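Local coordinates for enoyl-CoA hydratase EchA1 (Mycobacterium marinum, PDB 3QXI), which probably catalyses the reversible addition of water to the double bond of 2-enoyl-CoA thioesters, as other enoyl-CoA hydratases of the crotonase family do, at residues P15-E20 with A41-A46; L105-E110 with E119-T124; E156-A161 with H179-V184. All blocks are in the same frame, centred on the assembly; numbering follows the deposited sequence.

Contact 1: P15-E20 with A41-A46; sequences PEVLVE and AAVSRA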
ATOM      1  N   PRO B  15      23.651  14.986  28.702  1.00 46.23           N
ATOM      2  CA  PRO B  15      23.160  13.698  28.198  1.00 44.60           C
ATOM      3  C   PRO B  15      23.042  13.717  26.674  1.00 42.70           C
ATOM      4  O   PRO B  15      22.673  14.741  26.087  1.00 41.58           O
ATOM      5  CB  PRO B  15      21.777  13.564  28.849  1.00 44.25           C
ATOM      6  CG  PRO B  15      21.869  14.379  30.086  1.00 45.98           C
ATOM      7  CD  PRO B  15      22.721  15.571  29.689  1.00 46.62           C
ATOM      8  N   GLU B  16      23.382  12.594  26.049  1.00 41.83           N
ATOM      9  CA  GLU B  16      23.274  12.456  24.598  1.00 40.54           C
ATOM     10  C   GLU B  16      21.830  12.323  24.081  1.00 38.73           C
ATOM     11  O   GLU B  16      21.577  12.503  22.884  1.00 38.27           O
ATOM     12  CB  GLU B  16      24.194  11.351  24.105  1.00 40.76           C
ATOM     13  CG  GLU B  16      25.650  11.842  24.058  1.00 44.35           C
ATOM     14  CD  GLU B  16      26.664  10.726  23.951  1.00 47.59           C
ATOM     15  OE1 GLU B  16      27.113  10.461  22.813  1.00 48.17           O
ATOM     16  OE2 GLU B  16      27.016  10.128  25.000  1.00 50.04           O
ATOM     17  N   VAL B  17      20.902  12.019  24.989  1.00 37.33           N
ATOM     18  CA  VAL B  17      19.457  12.094  24.734  1.00 35.92           C
ATOM     19  C   VAL B  17      18.813  12.772  25.946  1.00 35.51           C
ATOM     20  O   VAL B  17      19.079  12.399  27.086  1.00 35.76           O
ATOM     21  CB  VAL B  17      18.826  10.704  24.476  1.00 35.30           C
ATOM     22  CG1 VAL B  17      17.307  10.766  24.490  1.00 35.20           C
ATOM     23  CG2 VAL B  17      19.302  10.134  23.135  1.00 35.71           C
ATOM     24  N   LEU B  18      18.009  13.793  25.683  1.00 34.07           N
ATOM     25  CA  LEU B  18      17.280  14.514  26.712  1.00 33.20           C
ATOM     26  C   LEU B  18      15.861  13.971  26.730  1.00 31.77           C
ATOM     27  O   LEU B  18      15.322  13.604  25.687  1.00 30.68           O
ATOM     28  CB  LEU B  18      17.254  16.024  26.416  1.00 32.90           C
ATOM     29  CG  LEU B  18      18.558  16.794  26.186  1.00 33.76           C
ATOM     30  CD1 LEU B  18      18.279  18.177  25.594  1.00 32.80           C
ATOM     31  CD2 LEU B  18      19.384  16.912  27.478  1.00 34.40           C
ATOM     32  N   VAL B  19      15.265  13.951  27.915  1.00 30.92           N
ATOM     33  CA  VAL B  19      13.936  13.409  28.126  1.00 29.85           C
ATOM     34  C   VAL B  19      13.206  14.379  29.039  1.00 30.42           C
ATOM     35  O   VAL B  19      13.716  14.774  30.078  1.00 31.10           O
ATOM     36  CB  VAL B  19      13.965  11.978  28.775  1.00 29.89           C
ATOM     37  CG1 VAL B  19      12.561  11.432  28.997  1.00 27.23           C
ATOM     38  CG2 VAL B  19      14.792  10.990  27.948  1.00 29.47           C
ATOM     39  N   GLU B  20      12.009  14.767  28.648  1.00 30.15           N
ATOM     40  CA  GLU B  20      11.247  15.730  29.418  1.00 31.79           C
ATOM     41  C   GLU B  20       9.762  15.416  29.341  1.00 31.24           C
ATOM     42  O   GLU B  20       9.241  15.078  28.275  1.00 30.39           O
ATOM     43  CB  GLU B  20      11.517  17.138  28.889  1.00 32.13           C
ATOM     44  CG  GLU B  20      10.627  18.216  29.470  1.00 33.45           C
ATOM     45  CD  GLU B  20      10.700  19.501  28.683  1.00 36.62           C
ATOM     46  OE1 GLU B  20      11.626  19.639  27.853  1.00 37.63           O
ATOM     47  OE2 GLU B  20       9.831  20.370  28.903  1.00 37.86           O
ATOM     48  N   ALA B  41      26.154   4.301  20.534  1.00 30.68           N
ATOM     49  CA  ALA B  41      25.598   3.346  21.493  1.00 30.60           C
ATOM     50  C   ALA B  41      24.861   4.037  22.647  1.00 30.67           C
ATOM     51  O   ALA B  41      23.902   3.490  23.204  1.00 30.44           O
ATOM     52  CB  ALA B  41      26.687   2.417  22.017  1.00 31.96           C
ATOM     53  N   ALA B  42      25.318   5.241  22.994  1.00 31.44           N
ATOM     54  CA  ALA B  42      24.739   6.035  24.088  1.00 31.92           C
ATOM     55  C   ALA B  42      23.312   6.497  23.737  1.00 30.82           C
ATOM     56  O   ALA B  42      22.361   6.360  24.533  1.00 30.53           O
ATOM     57  CB  ALA B  42      25.662   7.234  24.435  1.00 32.61           C
ATOM     58  N   VAL B  43      23.166   7.014  22.520  1.00 30.41           N
ATOM     59  CA  VAL B  43      21.846   7.361  21.981  1.00 28.78           C
ATOM     60  C   VAL B  43      20.965   6.124  21.893  1.00 28.77           C
ATOM     61  O   VAL B  43      19.818   6.136  22.353  1.00 28.33           O
ATOM     62  CB  VAL B  43      21.948   8.096  20.623  1.00 28.69           C
ATOM     63  CG1 VAL B  43      20.559   8.438  20.077  1.00 26.26           C
ATOM     64  CG2 VAL B  43      22.768   9.357  20.770  1.00 26.69           C
ATOM     65  N   SER B  44      21.516   5.033  21.364  1.00 29.07           N
ATOM     66  CA  SER B  44      20.712   3.836  21.138  1.00 28.56           C
ATOM     67  C   SER B  44      20.144   3.263  22.440  1.00 28.80           C
ATOM     68  O   SER B  44      18.926   2.972  22.509  1.00 27.91           O
ATOM     69  CB  SER B  44      21.497   2.797  20.338  1.00 29.03           C
ATOM     70  OG  SER B  44      20.686   1.692  20.000  1.00 29.17           O
ATOM     71  N   ARG B  45      20.998   3.125  23.474  1.00 28.95           N
ATOM     72  CA  ARG B  45      20.537   2.700  24.819  1.00 28.49           C
ATOM     73  C   ARG B  45      19.550   3.700  25.438  1.00 27.92           C
ATOM     74  O   ARG B  45      18.512   3.294  25.978  1.00 27.61           O
ATOM     75  CB  ARG B  45      21.704   2.421  25.810  1.00 29.30           C
ATOM     76  N   ALA B  46      19.856   4.998  25.358  1.00 27.98           N
ATOM     77  CA  ALA B  46      18.975   6.016  25.967  1.00 27.63           C
ATOM     78  C   ALA B  46      17.607   6.152  25.269  1.00 26.86           C
ATOM     79  O   ALA B  46      16.585   6.397  25.941  1.00 27.15           O
ATOM     80  CB  ALA B  46      19.677   7.356  26.089  1.00 28.05           C
TER
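Glu16 and Val43 bring the two backbones closest, with 5.9 Å between Glu16 CA and Val43 CA. Segment 15-20 runs from a turn into strand 17-22, and segment 41-46 is the first part of helix 41-56. No hydrogen bond joins them, and the contact is made by side chains. Val17 is the main strand residue. Its CG1 is anti to the backbone N (chi1 169°), which leaves CG2 to reach the helix. Val17 CG2 meets Val43 CG1 at 3.7 Å, and the two valines cross at about a right angle. One helical turn on from Ala42, the methyl of Ala46 sits against the branch point of the same valine, with Val17 CB to Ala46 CB at 3.8 Å. Strand 17-22 is the outermost strand, within this chain, of the mixed sheet of the crotonase fold, and the helix packs on the sheet there. Val17 and Val43 also touch the neighbouring strand 25-30, through Ile28 and Ile30. Glu16 lies at the more open end. Its CB is near Val43 CG2, and its extended chain brings the carboxylate end against Ala42, whose CB is 3.2 Å from Glu16 OE2. The other carboxylate oxygen, OE1, accepts a hydrogen bond from Asn40 ND2. Asn40 OD1 in turn accepts one from Val43 N.

Contact 2: L105-E110 with E119-T124; sequences LIAAVE and ELALAT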
ATOM      1  N   LEU B 105       3.635   7.105  19.372  1.00 17.56           N
ATOM      2  CA  LEU B 105       4.904   7.821  19.259  1.00 18.22           C
ATOM      3  C   LEU B 105       4.880   8.727  18.018  1.00 18.07           C
ATOM      4  O   LEU B 105       4.568   8.275  16.920  1.00 19.01           O
ATOM      5  CB  LEU B 105       6.049   6.820  19.154  1.00 17.27           C
ATOM      6  CG  LEU B 105       7.490   7.359  19.005  1.00 19.61           C
ATOM      7  CD1 LEU B 105       7.876   8.385  20.070  1.00 20.22           C
ATOM      8  CD2 LEU B 105       8.515   6.196  19.004  1.00 19.00           C
ATOM      9  N   ILE B 106       5.194  10.008  18.194  1.00 18.60           N
ATOM     10  CA  ILE B 106       5.182  10.972  17.083  1.00 17.13           C
ATOM     11  C   ILE B 106       6.621  11.462  16.788  1.00 17.23           C
ATOM     12  O   ILE B 106       7.338  11.847  17.700  1.00 16.99           O
ATOM     13  CB  ILE B 106       4.205  12.165  17.396  1.00 17.47           C
ATOM     14  CG1 ILE B 106       2.806  11.633  17.734  1.00 16.61           C
ATOM     15  CG2 ILE B 106       4.153  13.204  16.226  1.00 14.87           C
ATOM     16  CD1 ILE B 106       1.773  12.706  18.161  1.00 17.68           C
ATOM     17  N   ALA B 107       7.068  11.416  15.527  1.00 16.31           N
ATOM     18  CA  ALA B 107       8.336  12.091  15.207  1.00 15.39           C
ATOM     19  C   ALA B 107       8.052  13.584  14.915  1.00 15.76           C
ATOM     20  O   ALA B 107       7.050  13.906  14.270  1.00 15.00           O
ATOM     21  CB  ALA B 107       9.032  11.446  14.080  1.00 14.43           C
ATOM     22  N   ALA B 108       8.898  14.477  15.452  1.00 15.17           N
ATOM     23  CA  ALA B 108       8.853  15.901  15.150  1.00 15.20           C
ATOM     24  C   ALA B 108      10.187  16.241  14.462  1.00 15.73           C
ATOM     25  O   ALA B 108      11.262  16.290  15.103  1.00 14.57           O
ATOM     26  CB  ALA B 108       8.645  16.721  16.411  1.00 14.70           C
ATOM     27  N   VAL B 109      10.096  16.455  13.151  1.00 15.95           N
ATOM     28  CA  VAL B 109      11.271  16.567  12.297  1.00 16.58           C
ATOM     29  C   VAL B 109      11.528  17.982  11.841  1.00 17.35           C
ATOM     30  O   VAL B 109      10.657  18.609  11.269  1.00 16.96           O
ATOM     31  CB  VAL B 109      11.132  15.713  11.013  1.00 16.46           C
ATOM     32  CG1 VAL B 109      12.401  15.854  10.151  1.00 15.14           C
ATOM     33  CG2 VAL B 109      10.840  14.256  11.353  1.00 15.12           C
ATOM     34  N   GLU B 110      12.762  18.438  12.072  1.00 18.71           N
ATOM     35  CA  GLU B 110      13.310  19.667  11.512  1.00 18.30           C
ATOM     36  C   GLU B 110      14.527  19.237  10.726  1.00 18.93           C
ATOM     37  O   GLU B 110      15.101  18.212  11.032  1.00 17.34           O
ATOM     38  CB  GLU B 110      13.752  20.613  12.633  1.00 18.91           C
ATOM     39  CG  GLU B 110      12.651  20.907  13.684  1.00 16.92           C
ATOM     40  CD  GLU B 110      11.740  22.045  13.289  1.00 19.74           C
ATOM     41  OE1 GLU B 110      11.938  22.598  12.182  1.00 20.61           O
ATOM     42  OE2 GLU B 110      10.831  22.408  14.098  1.00 20.06           O
ATOM     43  N   GLU B 119      14.861   6.175   9.183  1.00 15.65           N
ATOM     44  CA  GLU B 119      14.428   4.922   9.808  1.00 15.94           C
ATOM     45  C   GLU B 119      13.794   5.117  11.202  1.00 16.25           C
ATOM     46  O   GLU B 119      12.810   4.456  11.533  1.00 15.81           O
ATOM     47  CB  GLU B 119      15.555   3.907   9.817  1.00 16.87           C
ATOM     48  CG  GLU B 119      16.081   3.614   8.399  1.00 18.90           C
ATOM     49  CD  GLU B 119      17.139   2.517   8.353  1.00 20.47           C
ATOM     50  OE1 GLU B 119      18.201   2.663   9.005  1.00 18.26           O
ATOM     51  OE2 GLU B 119      16.900   1.515   7.634  1.00 22.62           O
ATOM     52  N   LEU B 120      14.368   6.006  12.010  1.00 15.98           N
ATOM     53  CA  LEU B 120      13.777   6.353  13.297  1.00 16.67           C
ATOM     54  C   LEU B 120      12.387   6.987  13.115  1.00 16.74           C
ATOM     55  O   LEU B 120      11.440   6.647  13.841  1.00 17.15           O
ATOM     56  CB  LEU B 120      14.688   7.297  14.083  1.00 16.11           C
ATOM     57  CG  LEU B 120      16.101   6.832  14.483  1.00 17.21           C
ATOM     58  CD1 LEU B 120      16.804   7.790  15.467  1.00 15.95           C
ATOM     59  CD2 LEU B 120      16.086   5.433  15.053  1.00 18.89           C
ATOM     60  N   ALA B 121      12.266   7.891  12.134  1.00 16.70           N
ATOM     61  CA  ALA B 121      10.995   8.575  11.870  1.00 16.41           C
ATOM     62  C   ALA B 121       9.921   7.553  11.480  1.00 15.69           C
ATOM     63  O   ALA B 121       8.815   7.555  12.006  1.00 14.76           O
ATOM     64  CB  ALA B 121      11.161   9.585  10.774  1.00 16.57           C
ATOM     65  N   LEU B 122      10.288   6.665  10.565  1.00 15.23           N
ATOM     66  CA  LEU B 122       9.414   5.588  10.101  1.00 14.82           C
ATOM     67  C   LEU B 122       8.999   4.588  11.218  1.00 14.97           C
ATOM     68  O   LEU B 122       7.940   3.957  11.104  1.00 14.07           O
ATOM     69  CB  LEU B 122      10.086   4.842   8.933  1.00 13.75           C
ATOM     70  CG  LEU B 122      10.086   5.523   7.558  1.00 15.19           C
ATOM     71  CD1 LEU B 122      11.102   4.855   6.572  1.00 14.09           C
ATOM     72  CD2 LEU B 122       8.659   5.584   6.928  1.00 13.18           C
ATOM     73  N   ALA B 123       9.832   4.424  12.255  1.00 14.12           N
ATOM     74  CA  ALA B 123       9.520   3.522  13.368  1.00 15.02           C
ATOM     75  C   ALA B 123       8.520   4.143  14.336  1.00 15.57           C
ATOM     76  O   ALA B 123       7.927   3.444  15.162  1.00 15.44           O
ATOM     77  CB  ALA B 123      10.803   3.101  14.123  1.00 14.93           C
ATOM     78  N   THR B 124       8.339   5.458  14.251  1.00 16.00           N
ATOM     79  CA  THR B 124       7.242   6.117  14.982  1.00 16.55           C
ATOM     80  C   THR B 124       5.901   5.820  14.272  1.00 16.84           C
ATOM     81  O   THR B 124       5.894   5.216  13.197  1.00 17.27           O
ATOM     82  CB  THR B 124       7.454   7.672  15.150  1.00 16.50           C
ATOM     83  OG1 THR B 124       7.253   8.334  13.898  1.00 15.90           O
ATOM     84  CG2 THR B 124       8.855   8.017  15.716  1.00 15.54           C
TER
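Leu105 opens the strand with its side chain against Thr124, the residue that follows helix 116-123. Leu105 CG lies 3.6 Å from Thr124 CG2, and CD2 of the leucine touches the same methyl. The two side chains cross at about a right angle. The leucine carbonyl also packs here, with Leu105 O 3.4 Å from Thr124 CB. Leu105 also touches Met51 of helix 41-56 and Phe96. Ile106 points away from the helix and packs on helix 193-205, so the strand is covered on both faces. Ala107 turns back toward the helix. Its methyl touches both Thr124 and Ala121, with Ala107 CB 3.6 Å from Thr124 OG1 and 4.1 Å from Ala121 CA. The small side chain lets strand and helix come near, and Ala107 CA and Ala121 CA are 5.5 Å apart. Val109 also faces the helix side but packs on Phe72 and on Ile127 of strand 126-130. Strands 105-109 and 126-130 are parallel neighbours in the sheet, and helix 116-123 lies on the connection between them, a beta-alpha-beta crossover of the crotonase core. Thr124 sits where the chain leaves the helix for the second strand. Its chi1 of 73° turns OG1 back to the last turn, where it bonds Ala121 O at 2.6 Å, in the carbonyl plane. Ala121 O also accepts from Thr124 N. Thr124 OG1 also has Leu126 O, at the start of the next strand, as a partner. The buried hydroxyl thus lies between two carbonyls, while the threonine methyl serves the apolar contact with Leu105.

Contact 3: E156-A161 with H179-V184; sequences ERIPYA and HALGMV
The guanidinium of Arg157 has the carbonyl of Met183 at its edge, near its plane, with NH1 3.2 Å from Met183 O. The angle is too poor for a hydrogen bond. Arg157 NH2 probably donates to Leu122 O, and Ile127 of strand 126-130 also touches this side chain. The arginine gets there by bending at chi2 and chi3. Segment 179-184 carries a Schellman motif: Gly182, with a positive phi of 86° that favours glycine, follows helix 175-180. The contact thus joins the end of that helix to the link between helices 150-157 and 160-169 in the crotonase fold. Pro159, at the N-cap position of helix 160-169, brings the edge of its puckered ring. Its ring carbon CD meets Leu181 CD2 at 4.0 Å. Ile158 supplies the apolar centre. With CG1 between the backbone N and the carbonyl carbon (chi1 66°), its CG2 is the branch that faces the other segment. Ile158 CG2 is 3.6 Å from Met183 CB and 4.0 Å from Leu181 CB. The isoleucine and methionine lie side by side, pointing the same way. Ile158 also packs on Ala163 and Leu166 of helix 160-169. Other subunits come close here: Pro159 packs on Gly182 of the second subunit, Glu156 forms a salt bridge with Arg230 of that subunit, and Arg157 packs on Ala161 of the third subunit. One water joins the two backbones by donating to both carbonyls, to Arg157 O at 2.7 Å and to Gly182 O at 2.8 Å.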
ATOM      1  N   GLU B 156       5.682   0.521   2.835  1.00 15.84           N
ATOM      2  CA  GLU B 156       4.420   0.354   3.521  1.00 18.10           C
ATOM      3  C   GLU B 156       3.819   1.729   3.805  1.00 17.52           C
ATOM      4  O   GLU B 156       2.666   1.811   4.150  1.00 18.13           O
ATOM      5  CB  GLU B 156       4.604  -0.482   4.834  1.00 18.97           C
ATOM      6  CG  GLU B 156       4.927  -1.955   4.522  1.00 22.41           C
ATOM      7  CD  GLU B 156       5.298  -2.885   5.700  1.00 27.37           C
ATOM      8  OE1 GLU B 156       5.488  -2.424   6.866  1.00 25.73           O
ATOM      9  OE2 GLU B 156       5.441  -4.120   5.395  1.00 29.31           O
ATOM     10  N   ARG B 157       4.582   2.805   3.617  1.00 16.47           N
ATOM     11  CA  ARG B 157       4.087   4.142   3.936  1.00 16.45           C
ATOM     12  C   ARG B 157       3.763   5.002   2.709  1.00 16.32           C
ATOM     13  O   ARG B 157       2.911   5.880   2.779  1.00 17.20           O
ATOM     14  CB  ARG B 157       5.072   4.895   4.881  1.00 16.47           C
ATOM     15  CG  ARG B 157       5.289   4.238   6.237  1.00 17.96           C
ATOM     16  CD  ARG B 157       4.317   4.751   7.346  1.00 24.77           C
ATOM     17  NE  ARG B 157       5.012   5.004   8.637  1.00 32.10           N
ATOM     18  CZ  ARG B 157       5.168   6.204   9.247  1.00 33.54           C
ATOM     19  NH1 ARG B 157       4.681   7.360   8.734  1.00 29.25           N
ATOM     20  NH2 ARG B 157       5.825   6.251  10.408  1.00 30.35           N
ATOM     21  N   ILE B 158       4.460   4.774   1.599  1.00 15.36           N
ATOM     22  CA  ILE B 158       4.296   5.557   0.365  1.00 13.86           C
ATOM     23  C   ILE B 158       4.140   4.539  -0.761  1.00 13.93           C
ATOM     24  O   ILE B 158       4.360   3.350  -0.516  1.00 14.42           O
ATOM     25  CB  ILE B 158       5.538   6.479   0.097  1.00 13.57           C
ATOM     26  CG1 ILE B 158       6.818   5.674  -0.195  1.00 11.96           C
ATOM     27  CG2 ILE B 158       5.813   7.409   1.258  1.00 13.07           C
ATOM     28  CD1 ILE B 158       7.977   6.567  -0.657  1.00 10.96           C
ATOM     29  N   PRO B 159       3.784   4.970  -1.986  1.00 14.19           N
ATOM     30  CA  PRO B 159       3.628   3.986  -3.053  1.00 14.56           C
ATOM     31  C   PRO B 159       4.886   3.115  -3.264  1.00 15.03           C
ATOM     32  O   PRO B 159       6.018   3.643  -3.287  1.00 14.21           O
ATOM     33  CB  PRO B 159       3.348   4.861  -4.270  1.00 14.34           C
ATOM     34  CG  PRO B 159       2.543   5.974  -3.673  1.00 13.74           C
ATOM     35  CD  PRO B 159       3.350   6.307  -2.454  1.00 14.48           C
ATOM     36  N   TYR B 160       4.660   1.803  -3.394  1.00 14.38           N
ATOM     37  CA  TYR B 160       5.736   0.818  -3.576  1.00 14.93           C
ATOM     38  C   TYR B 160       6.833   1.244  -4.561  1.00 14.28           C
ATOM     39  O   TYR B 160       8.019   1.173  -4.228  1.00 14.65           O
ATOM     40  CB  TYR B 160       5.148  -0.557  -3.968  1.00 14.83           C
ATOM     41  CG  TYR B 160       6.164  -1.653  -4.137  1.00 17.85           C
ATOM     42  CD1 TYR B 160       6.491  -2.478  -3.071  1.00 22.37           C
ATOM     43  CD2 TYR B 160       6.792  -1.868  -5.348  1.00 20.65           C
ATOM     44  CE1 TYR B 160       7.404  -3.486  -3.192  1.00 24.48           C
ATOM     45  CE2 TYR B 160       7.737  -2.896  -5.489  1.00 26.12           C
ATOM     46  CZ  TYR B 160       8.029  -3.701  -4.388  1.00 26.46           C
ATOM     47  OH  TYR B 160       8.935  -4.725  -4.466  1.00 27.72           O
ATOM     48  N   ALA B 161       6.454   1.695  -5.753  1.00 14.14           N
ATOM     49  CA  ALA B 161       7.441   2.057  -6.782  1.00 14.17           C
ATOM     50  C   ALA B 161       8.277   3.294  -6.428  1.00 14.66           C
ATOM     51  O   ALA B 161       9.453   3.392  -6.825  1.00 15.10           O
ATOM     52  CB  ALA B 161       6.775   2.233  -8.115  1.00 14.70           C
ATOM     53  N   HIS B 179       4.536  14.475   2.546  1.00 15.35           N
ATOM     54  CA  HIS B 179       3.193  14.775   3.011  1.00 14.98           C
ATOM     55  C   HIS B 179       2.214  14.459   1.886  1.00 15.46           C
ATOM     56  O   HIS B 179       1.169  13.865   2.130  1.00 15.99           O
ATOM     57  CB  HIS B 179       3.095  16.231   3.431  1.00 15.25           C
ATOM     58  CG  HIS B 179       1.706  16.685   3.716  1.00 16.23           C
ATOM     59  ND1 HIS B 179       1.003  17.512   2.867  1.00 17.42           N
ATOM     60  CD2 HIS B 179       0.887  16.427   4.762  1.00 16.88           C
ATOM     61  CE1 HIS B 179      -0.187  17.754   3.388  1.00 18.99           C
ATOM     62  NE2 HIS B 179      -0.285  17.097   4.530  1.00 17.96           N
ATOM     63  N   ALA B 180       2.559  14.824   0.651  1.00 15.63           N
ATOM     64  CA  ALA B 180       1.658  14.538  -0.493  1.00 16.50           C
ATOM     65  C   ALA B 180       1.452  13.027  -0.658  1.00 15.87           C
ATOM     66  O   ALA B 180       0.402  12.558  -1.135  1.00 16.01           O
ATOM     67  CB  ALA B 180       2.198  15.155  -1.807  1.00 15.96           C
ATOM     68  N   LEU B 181       2.463  12.268  -0.267  1.00 14.74           N
ATOM     69  CA  LEU B 181       2.408  10.831  -0.442  1.00 14.80           C
ATOM     70  C   LEU B 181       1.793  10.142   0.784  1.00 15.34           C
ATOM     71  O   LEU B 181       1.565   8.913   0.761  1.00 16.15           O
ATOM     72  CB  LEU B 181       3.800  10.286  -0.758  1.00 14.12           C
ATOM     73  CG  LEU B 181       4.358  10.714  -2.096  1.00 14.20           C
ATOM     74  CD1 LEU B 181       5.780  10.235  -2.213  1.00 15.29           C
ATOM     75  CD2 LEU B 181       3.430  10.199  -3.268  1.00 13.46           C
ATOM     76  N   GLY B 182       1.539  10.917   1.848  1.00 14.43           N
ATOM     77  CA  GLY B 182       0.840  10.404   3.019  1.00 14.30           C
ATOM     78  C   GLY B 182       1.730   9.733   4.053  1.00 14.30           C
ATOM     79  O   GLY B 182       1.226   9.092   4.974  1.00 14.07           O
ATOM     80  N   MET B 183       3.041   9.868   3.883  1.00 13.74           N
ATOM     81  CA  MET B 183       4.021   9.490   4.888  1.00 14.04           C
ATOM     82  C   MET B 183       4.110  10.501   6.049  1.00 14.36           C
ATOM     83  O   MET B 183       4.186  10.100   7.194  1.00 15.07           O
ATOM     84  CB  MET B 183       5.385   9.321   4.234  1.00 12.38           C
ATOM     85  CG  MET B 183       6.521   9.160   5.221  1.00 15.79           C
ATOM     86  SD  MET B 183       8.036   8.753   4.372  1.00 17.63           S
ATOM     87  CE  MET B 183       9.274   9.318   5.549  1.00 18.39           C
ATOM     88  N   VAL B 184       4.088  11.802   5.741  1.00 15.29           N
ATOM     89  CA  VAL B 184       4.139  12.866   6.742  1.00 15.69           C
ATOM     90  C   VAL B 184       2.701  13.288   7.050  1.00 16.04           C
ATOM     91  O   VAL B 184       1.948  13.628   6.135  1.00 16.34           O
ATOM     92  CB  VAL B 184       4.981  14.071   6.235  1.00 15.80           C
ATOM     93  CG1 VAL B 184       4.728  15.352   7.070  1.00 15.53           C
ATOM     94  CG2 VAL B 184       6.435  13.703   6.224  1.00 15.66           C
TER
HETATM   95  O   HOH W   1       1.750   6.347   5.177  1.00  6.84           O

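How the contacts relate
The contacts follow one another along the chain, each closing before the next opens. Contacts 1 and 2 both pack a helix on the same mixed sheet, at strand 17-22, outermost within this chain, and at inner strand 105-109. Their centres are about 15 Å apart and they do not touch. Leu120 of segment 119-124 reaches Leu47 of helix 41-56, the helix of contact 1. Contacts 2 and 3 have centres about 14 Å apart and meet directly, where Leu122 CD2 packs on Met183 CE. Contacts 1 and 3 lie on opposite sides of the chain's centre, about 29 Å between centres. The series runs from this outer strand through the core to a region meeting other subunits.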